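Local coordinates for DUF5037 domain-containing protein (PDB 4GL6) that is of unknown function but belongs to the DUF5037 family and packs helices against two beta sheets, at residues A[186-189]-A[190-194]; A[200-203]-A[204-208]; A[129-132]-A[133-137]. All coordinates share one frame; numbering follows the deposited sequence.

Contacts 1 and 2 form one neighbourhood, whereas contact 3 is remote from both. Contact 1 runs along most of helix 184-194; contact 2, the loop 200-203 and the first turn of helix 204-210, follows it in the chain, with centres about 11 Å apart. They touch directly: Leu194 CG lies 3.7 Å from Phe206 CE1, and Ile193 packs on Glu202 and Asn205. The turn at 129-137 (contact 3) has its centre about 36 Å from that of contact 1 and about 32 Å from that of contact 2, at the end of helix 122-129. No active site is known here; the glycerol held by Asp201 probably came from the crystallisation liquor.

Contact 1 of 3, residues A[186-189]-A[190-194]; sequences SFEK and AEKIL
Ser186 and Phe187 pair with Ala190 and Glu191 along helix 184-194, in the i to i+4 pattern of an alpha helix. Ala190 N donates to Ser186 O at 2.9 Å and Glu191 N to Phe187 O at 2.8 Å, the latter nearly straight. The tightly packed side carries Phe187, Ala190 and Leu194, all buried. Phe187 touches Asn98 and Asp147; Leu194 touches strands 99-104 and 140-147. The methyl of Ala190 sits close to Phe187 O, CB at 3.2 Å, where a small side chain fits. Phe187 has CG anti to its N (chi1 173°), and its ring leans toward the Glu191 carboxylate, with CE2 3.7 Å from OE2 and the planes 61° apart.

On the charged side Glu188 and Glu191 run alongside each other, their OE1 atoms 3.4 Å apart with the carboxylates nearly perpendicular; such like charges probably repel. Lys192 NZ, 4.6 Å from Glu188 OE1, is beyond salt-bridge distance but may temper that repulsion. Long polar chains suit this exposed side: Lys192 sets CG 3.3 Å from Glu188 O and then bends at chi2, while Lys189 extends beside Ile209. Ala190 O accepts from two donors, Ile193 N and Leu194 N, each 3.0 Å away.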
loop_
_atom_site.group_PDB
_atom_site.type_symbol
_atom_site.label_atom_id
_atom_site.label_comp_id
_atom_site.label_asym_id
_atom_site.label_seq_id
_atom_site.Cartn_x
_atom_site.Cartn_y
_atom_site.Cartn_z
ATOM N N SER A 186 -14.488 -8.669 -12.742
ATOM C CA SER A 186 -14.231 -8.295 -11.340
ATOM C C SER A 186 -13.017 -7.423 -11.200
ATOM O O SER A 186 -13.045 -6.443 -10.457
ATOM C CB SER A 186 -14.036 -9.508 -10.427
ATOM O OG SER A 186 -15.289 -9.939 -9.980
ATOM N N PHE A 187 -11.944 -7.819 -11.884
ATOM C CA PHE A 187 -10.705 -7.069 -11.823
ATOM C C PHE A 187 -10.903 -5.624 -12.278
ATOM O O PHE A 187 -10.527 -4.691 -11.579
ATOM C CB PHE A 187 -9.589 -7.721 -12.650
ATOM C CG PHE A 187 -8.356 -6.867 -12.723
ATOM C CD1 PHE A 187 -7.445 -6.851 -11.668
ATOM C CD2 PHE A 187 -8.150 -6.006 -13.801
ATOM C CE1 PHE A 187 -6.336 -6.015 -11.708
ATOM C CE2 PHE A 187 -7.036 -5.172 -13.851
ATOM C CZ PHE A 187 -6.123 -5.179 -12.806
ATOM N N GLU A 188 -11.503 -5.464 -13.447
ATOM C CA GLU A 188 -11.721 -4.136 -14.045
ATOM C C GLU A 188 -12.518 -3.177 -13.164
ATOM O O GLU A 188 -12.240 -1.982 -13.161
ATOM C CB GLU A 188 -12.330 -4.282 -15.439
ATOM C CG GLU A 188 -11.341 -4.876 -16.472
ATOM C CD GLU A 188 -10.177 -3.968 -16.902
ATOM O OE1 GLU A 188 -10.335 -2.729 -16.986
ATOM O OE2 GLU A 188 -9.077 -4.513 -17.167
ATOM N N LYS A 189 -13.503 -3.710 -12.439
ATOM C CA LYS A 189 -14.281 -2.926 -11.471
ATOM C C LYS A 189 -13.422 -2.605 -10.258
ATOM O O LYS A 189 -13.466 -1.476 -9.742
ATOM C CB LYS A 189 -15.507 -3.691 -10.986
ATOM C CG LYS A 189 -16.579 -3.957 -12.033
ATOM C CD LYS A 189 -17.647 -4.855 -11.443
ATOM C CE LYS A 189 -18.599 -5.311 -12.502
ATOM N NZ LYS A 189 -19.504 -6.351 -11.942
ATOM N N ALA A 190 -12.671 -3.612 -9.794
ATOM C CA ALA A 190 -11.787 -3.471 -8.658
ATOM C C ALA A 190 -10.794 -2.341 -8.883
ATOM O O ALA A 190 -10.670 -1.464 -8.051
ATOM C CB ALA A 190 -11.059 -4.774 -8.399
ATOM N N GLU A 191 -10.130 -2.370 -10.031
ATOM C CA GLU A 191 -9.083 -1.399 -10.436
ATOM C C GLU A 191 -9.581 0.029 -10.326
ATOM O O GLU A 191 -8.895 0.867 -9.775
ATOM C CB GLU A 191 -8.646 -1.705 -11.882
ATOM C CG GLU A 191 -7.454 -0.968 -12.499
ATOM C CD GLU A 191 -7.360 -1.215 -14.012
ATOM O OE1 GLU A 191 -8.380 -1.041 -14.740
ATOM O OE2 GLU A 191 -6.270 -1.598 -14.492
ATOM N N LYS A 192 -10.794 0.295 -10.811
ATOM C CA LYS A 192 -11.384 1.647 -10.755
ATOM C C LYS A 192 -11.522 2.191 -9.324
ATOM O O LYS A 192 -11.416 3.395 -9.115
ATOM C CB LYS A 192 -12.737 1.710 -11.475
ATOM C CG LYS A 192 -12.758 1.295 -12.952
ATOM C CD LYS A 192 -11.760 1.944 -13.911
ATOM C CE LYS A 192 -11.729 1.150 -15.214
ATOM N NZ LYS A 192 -10.941 1.757 -16.320
ATOM N N ILE A 193 -11.721 1.305 -8.347
ATOM C CA ILE A 193 -11.834 1.676 -6.918
ATOM C C ILE A 193 -10.448 1.867 -6.287
ATOM O O ILE A 193 -10.220 2.843 -5.574
ATOM C CB ILE A 193 -12.658 0.634 -6.141
ATOM C CG1 ILE A 193 -14.098 0.559 -6.705
ATOM C CG2 ILE A 193 -12.692 0.997 -4.661
ATOM C CD1 ILE A 193 -14.944 -0.590 -6.184
ATOM N N LEU A 194 -9.539 0.929 -6.551
ATOM C CA LEU A 194 -8.142 0.985 -6.074
ATOM C C LEU A 194 -7.388 2.246 -6.502
ATOM O O LEU A 194 -6.502 2.693 -5.788
ATOM C CB LEU A 194 -7.357 -0.271 -6.512
ATOM C CG LEU A 194 -7.751 -1.616 -5.879
ATOM C CD1 LEU A 194 -7.333 -2.805 -6.741
ATOM C CD2 LEU A 194 -7.199 -1.758 -4.474
#

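Contact 2 of 3, residues A[200-203]-A[204-208]; sequences GDEG and SNFED
With CG anti to the carbonyl carbon (chi1 -60°) and a bend at chi2 (89°), the Glu202 chain lies over the ring of Phe206, which turns its own CG anti to the backbone N (chi1 -178°). Glu202 CB comes 3.4 Å from Phe206 CG, and Glu202 CG stands 3.9 Å from the ring centroid, almost on the normal, a CH-pi contact. The carboxylate continues nearly parallel to the ring, so a glutamate fits here with its methylenes on the aromatic face and its charged end beyond. That end is gripped by the Gln102 amide at OE2 and, weakly, by Gly200 N, 2.9 Å from OE1. An alanine in place of Phe206 would probably open a gap under the Glu202 methylenes and leave the edge-to-face Tyr145 without its ring partner.

Gly203 is the N-cap of helix 204-210. Both it and Gly200 adopt positive phi values, where a beta carbon would be jammed against the preceding carbonyl oxygen. Gly203 O receives a weak bond from Glu207 N at 3.4 Å. Glu207 folds back so that its CG is 3.5 Å from Gly203 O, and its carboxylate in the first helical turn is probably favoured by the helix dipole, although OE2 lies 4.2 Å from Glu202 OE1, a likely repulsion.

Leu194 and Ile193 of helix 184-194 pack on this junction, and Tyr145 belongs to strand 140-147, so the helix start is joined to both the preceding helix and the sheet.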
loop_
_atom_site.group_PDB
_atom_site.type_symbol
_atom_site.label_atom_id
_atom_site.label_comp_id
_atom_site.label_asym_id
_atom_site.label_seq_id
_atom_site.Cartn_x
_atom_site.Cartn_y
_atom_site.Cartn_z
ATOM N N GLY A 200 -7.303 -0.688 2.588
ATOM C CA GLY A 200 -8.287 -0.878 3.635
ATOM C C GLY A 200 -9.489 0.059 3.545
ATOM O O GLY A 200 -10.543 -0.304 4.043
ATOM N N ASP A 201 -9.339 1.249 2.939
ATOM C CA ASP A 201 -10.413 2.245 2.827
ATOM C C ASP A 201 -11.165 2.139 1.474
ATOM O O ASP A 201 -11.828 3.101 1.053
ATOM C CB ASP A 201 -9.829 3.660 3.032
ATOM C CG ASP A 201 -10.848 4.695 3.618
ATOM O OD1 ASP A 201 -12.075 4.447 3.695
ATOM O OD2 ASP A 201 -10.392 5.788 4.039
ATOM N N GLU A 202 -11.109 0.973 0.826
ATOM C CA GLU A 202 -11.760 0.784 -0.484
ATOM C C GLU A 202 -13.289 0.825 -0.483
ATOM O O GLU A 202 -13.866 1.161 -1.497
ATOM C CB GLU A 202 -11.312 -0.511 -1.171
ATOM C CG GLU A 202 -9.816 -0.617 -1.463
ATOM C CD GLU A 202 -8.958 -1.208 -0.365
ATOM O OE1 GLU A 202 -9.461 -1.479 0.741
ATOM O OE2 GLU A 202 -7.747 -1.397 -0.620
ATOM N N GLY A 203 -13.932 0.448 0.620
ATOM C CA GLY A 203 -15.400 0.468 0.744
ATOM C C GLY A 203 -16.083 -0.885 0.647
ATOM O O GLY A 203 -15.459 -1.859 0.234
ATOM N N SER A 204 -17.375 -0.934 1.017
ATOM C CA SER A 204 -18.123 -2.198 1.048
ATOM C C SER A 204 -18.300 -2.836 -0.335
ATOM O O SER A 204 -18.205 -4.064 -0.444
ATOM C CB SER A 204 -19.465 -2.071 1.806
ATOM O OG SER A 204 -20.290 -1.041 1.296
ATOM N N ASN A 205 -18.531 -2.025 -1.375
ATOM C CA ASN A 205 -18.695 -2.571 -2.757
ATOM C C ASN A 205 -17.428 -3.252 -3.284
ATOM O O ASN A 205 -17.530 -4.224 -4.028
ATOM C CB ASN A 205 -19.207 -1.541 -3.779
ATOM C CG ASN A 205 -18.269 -0.346 -3.935
ATOM O OD1 ASN A 205 -17.559 0.059 -2.981
ATOM N ND2 ASN A 205 -18.252 0.227 -5.149
ATOM N N PHE A 206 -16.259 -2.738 -2.891
ATOM C CA PHE A 206 -14.986 -3.386 -3.205
ATOM C C PHE A 206 -14.936 -4.780 -2.564
ATOM O O PHE A 206 -14.558 -5.747 -3.223
ATOM C CB PHE A 206 -13.787 -2.554 -2.702
ATOM C CG PHE A 206 -12.458 -3.157 -3.040
ATOM C CD1 PHE A 206 -11.881 -2.920 -4.275
ATOM C CD2 PHE A 206 -11.787 -3.974 -2.144
ATOM C CE1 PHE A 206 -10.647 -3.468 -4.612
ATOM C CE2 PHE A 206 -10.549 -4.531 -2.477
ATOM C CZ PHE A 206 -9.978 -4.278 -3.716
ATOM N N GLU A 207 -15.310 -4.855 -1.277
ATOM C CA GLU A 207 -15.310 -6.108 -0.505
ATOM C C GLU A 207 -16.257 -7.096 -1.175
ATOM O O GLU A 207 -15.904 -8.269 -1.306
ATOM C CB GLU A 207 -15.655 -5.885 0.996
ATOM C CG GLU A 207 -14.754 -4.906 1.791
ATOM C CD GLU A 207 -13.258 -5.197 1.787
ATOM O OE1 GLU A 207 -12.838 -6.374 1.764
ATOM O OE2 GLU A 207 -12.479 -4.217 1.843
ATOM N N ASP A 208 -17.399 -6.598 -1.666
ATOM C CA ASP A 208 -18.369 -7.411 -2.400
ATOM C C ASP A 208 -17.805 -7.968 -3.723
ATOM O O ASP A 208 -18.150 -9.097 -4.097
ATOM C CB ASP A 208 -19.679 -6.641 -2.697
ATOM C CG ASP A 208 -20.466 -6.239 -1.428
ATOM O OD1 ASP A 208 -20.198 -6.752 -0.313
ATOM O OD2 ASP A 208 -21.375 -5.384 -1.565
#

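Contact 3 of 3, residues A[129-132]-A[133-137]; sequences CNQS and NSDYK
Cys129 to Ser132 and Asn133 to Lys137 run back along each other, with Lys137 N bonding to Cys129 O (3.1 Å) and Ser132 N to Asp135 O (2.9 Å) while the chain reverses through Asn133 and Ser134 at helical backbone angles. Ser132 bonds the turn through both its backbone and its side chain. Its OG, set between its own N and carbonyl carbon (chi1 64°), accepts from Asp135 N at 3.0 Å; Ser132 O takes a weak second share of the same N-H. A short hydroxyl suits this position, since it reaches back to the backbone.

Tyr136 presents its ring edge, CD2 at 3.5 Å, to Ser132 O, while the ring stacks with Tyr222. At the other end the buried Cys129 SG lies 3.8 Å from Lys137 CD. The lysine methylenes lie alongside the sulfur, and NZ continues to Ile106 O. A water donates to both Asn130 OD1 and Lys137 O, 2.8 Å from each, while Asn130 ND2 holds Gly172 O; the amide thus joins Gly172 directly and Lys137 through water. The arrangement is typical of a tight hairpin-like reversal around a type I turn, joining helix 122-129 to strand 140-147.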
loop_
_atom_site.group_PDB
_atom_site.type_symbol
_atom_site.label_atom_id
_atom_site.label_comp_id
_atom_site.label_asym_id
_atom_site.label_seq_id
_atom_site.Cartn_x
_atom_site.Cartn_y
_atom_site.Cartn_z
ATOM N N CYS A 129 13.295 -1.094 11.218
ATOM C CA CYS A 129 12.365 -2.190 11.543
ATOM C C CYS A 129 13.006 -3.374 12.244
ATOM O O CYS A 129 12.424 -3.890 13.193
ATOM C CB CYS A 129 11.619 -2.689 10.297
ATOM S SG CYS A 129 10.492 -1.472 9.583
ATOM N N ASN A 130 14.201 -3.762 11.800
ATOM C CA ASN A 130 14.877 -4.960 12.298
ATOM C C ASN A 130 15.818 -4.715 13.494
ATOM O O ASN A 130 17.041 -4.760 13.339
ATOM C CB ASN A 130 15.631 -5.623 11.119
ATOM C CG ASN A 130 14.730 -5.943 9.929
ATOM O OD1 ASN A 130 13.483 -5.850 10.000
ATOM N ND2 ASN A 130 15.358 -6.371 8.836
ATOM N N GLN A 131 15.279 -4.463 14.687
ATOM C CA GLN A 131 16.137 -4.229 15.873
ATOM C C GLN A 131 16.709 -5.514 16.504
ATOM O O GLN A 131 17.876 -5.540 16.904
ATOM C CB GLN A 131 15.418 -3.379 16.939
ATOM C CG GLN A 131 15.063 -1.961 16.496
ATOM C CD GLN A 131 16.295 -1.086 16.244
ATOM O OE1 GLN A 131 16.482 -0.562 15.142
ATOM N NE2 GLN A 131 17.158 -0.964 17.246
ATOM N N SER A 132 15.892 -6.559 16.621
ATOM C CA SER A 132 16.323 -7.840 17.232
ATOM C C SER A 132 15.310 -8.916 16.975
ATOM O O SER A 132 14.242 -8.617 16.432
ATOM C CB SER A 132 16.539 -7.709 18.760
ATOM O OG SER A 132 15.350 -7.389 19.458
ATOM N N ASN A 133 15.614 -10.161 17.363
ATOM C CA ASN A 133 14.641 -11.272 17.185
ATOM C C ASN A 133 13.356 -11.129 18.007
ATOM O O ASN A 133 12.404 -11.842 17.708
ATOM C CB ASN A 133 15.254 -12.642 17.483
ATOM C CG ASN A 133 16.431 -12.984 16.595
ATOM O OD1 ASN A 133 16.559 -12.507 15.459
ATOM N ND2 ASN A 133 17.281 -13.858 17.100
ATOM N N SER A 134 13.386 -10.286 19.053
ATOM C CA SER A 134 12.231 -9.902 19.893
ATOM C C SER A 134 11.606 -8.515 19.589
ATOM O O SER A 134 10.420 -8.296 19.885
ATOM C CB SER A 134 12.626 -9.930 21.374
ATOM O OG SER A 134 13.664 -8.998 21.672
ATOM N N ASP A 135 12.396 -7.596 19.030
ATOM C CA ASP A 135 11.984 -6.226 18.731
ATOM C C ASP A 135 12.086 -5.985 17.227
ATOM O O ASP A 135 13.155 -5.686 16.694
ATOM C CB ASP A 135 12.850 -5.241 19.533
ATOM C CG ASP A 135 12.373 -3.790 19.445
ATOM O OD1 ASP A 135 11.369 -3.476 18.746
ATOM O OD2 ASP A 135 13.031 -2.947 20.103
ATOM N N TYR A 136 10.972 -6.165 16.543
ATOM C CA TYR A 136 10.908 -5.955 15.103
ATOM C C TYR A 136 9.529 -5.416 14.727
ATOM O O TYR A 136 8.582 -5.462 15.513
ATOM C CB TYR A 136 11.274 -7.222 14.308
ATOM C CG TYR A 136 10.443 -8.445 14.667
ATOM C CD1 TYR A 136 9.204 -8.684 14.060
ATOM C CD2 TYR A 136 10.867 -9.355 15.626
ATOM C CE1 TYR A 136 8.430 -9.802 14.400
ATOM C CE2 TYR A 136 10.091 -10.465 15.967
ATOM C CZ TYR A 136 8.876 -10.685 15.357
ATOM O OH TYR A 136 8.111 -11.780 15.672
ATOM N N LYS A 137 9.472 -4.841 13.539
ATOM C CA LYS A 137 8.278 -4.287 12.977
ATOM C C LYS A 137 8.059 -4.946 11.614
ATOM O O LYS A 137 9.006 -5.129 10.841
ATOM C CB LYS A 137 8.425 -2.781 12.814
ATOM C CG LYS A 137 7.278 -2.127 12.030
ATOM C CD LYS A 137 7.467 -0.636 11.763
ATOM C CE LYS A 137 6.504 -0.129 10.686
ATOM N NZ LYS A 137 5.062 -0.339 11.024
HETATM O O HOH W 1 10.880 -6.836 9.665
#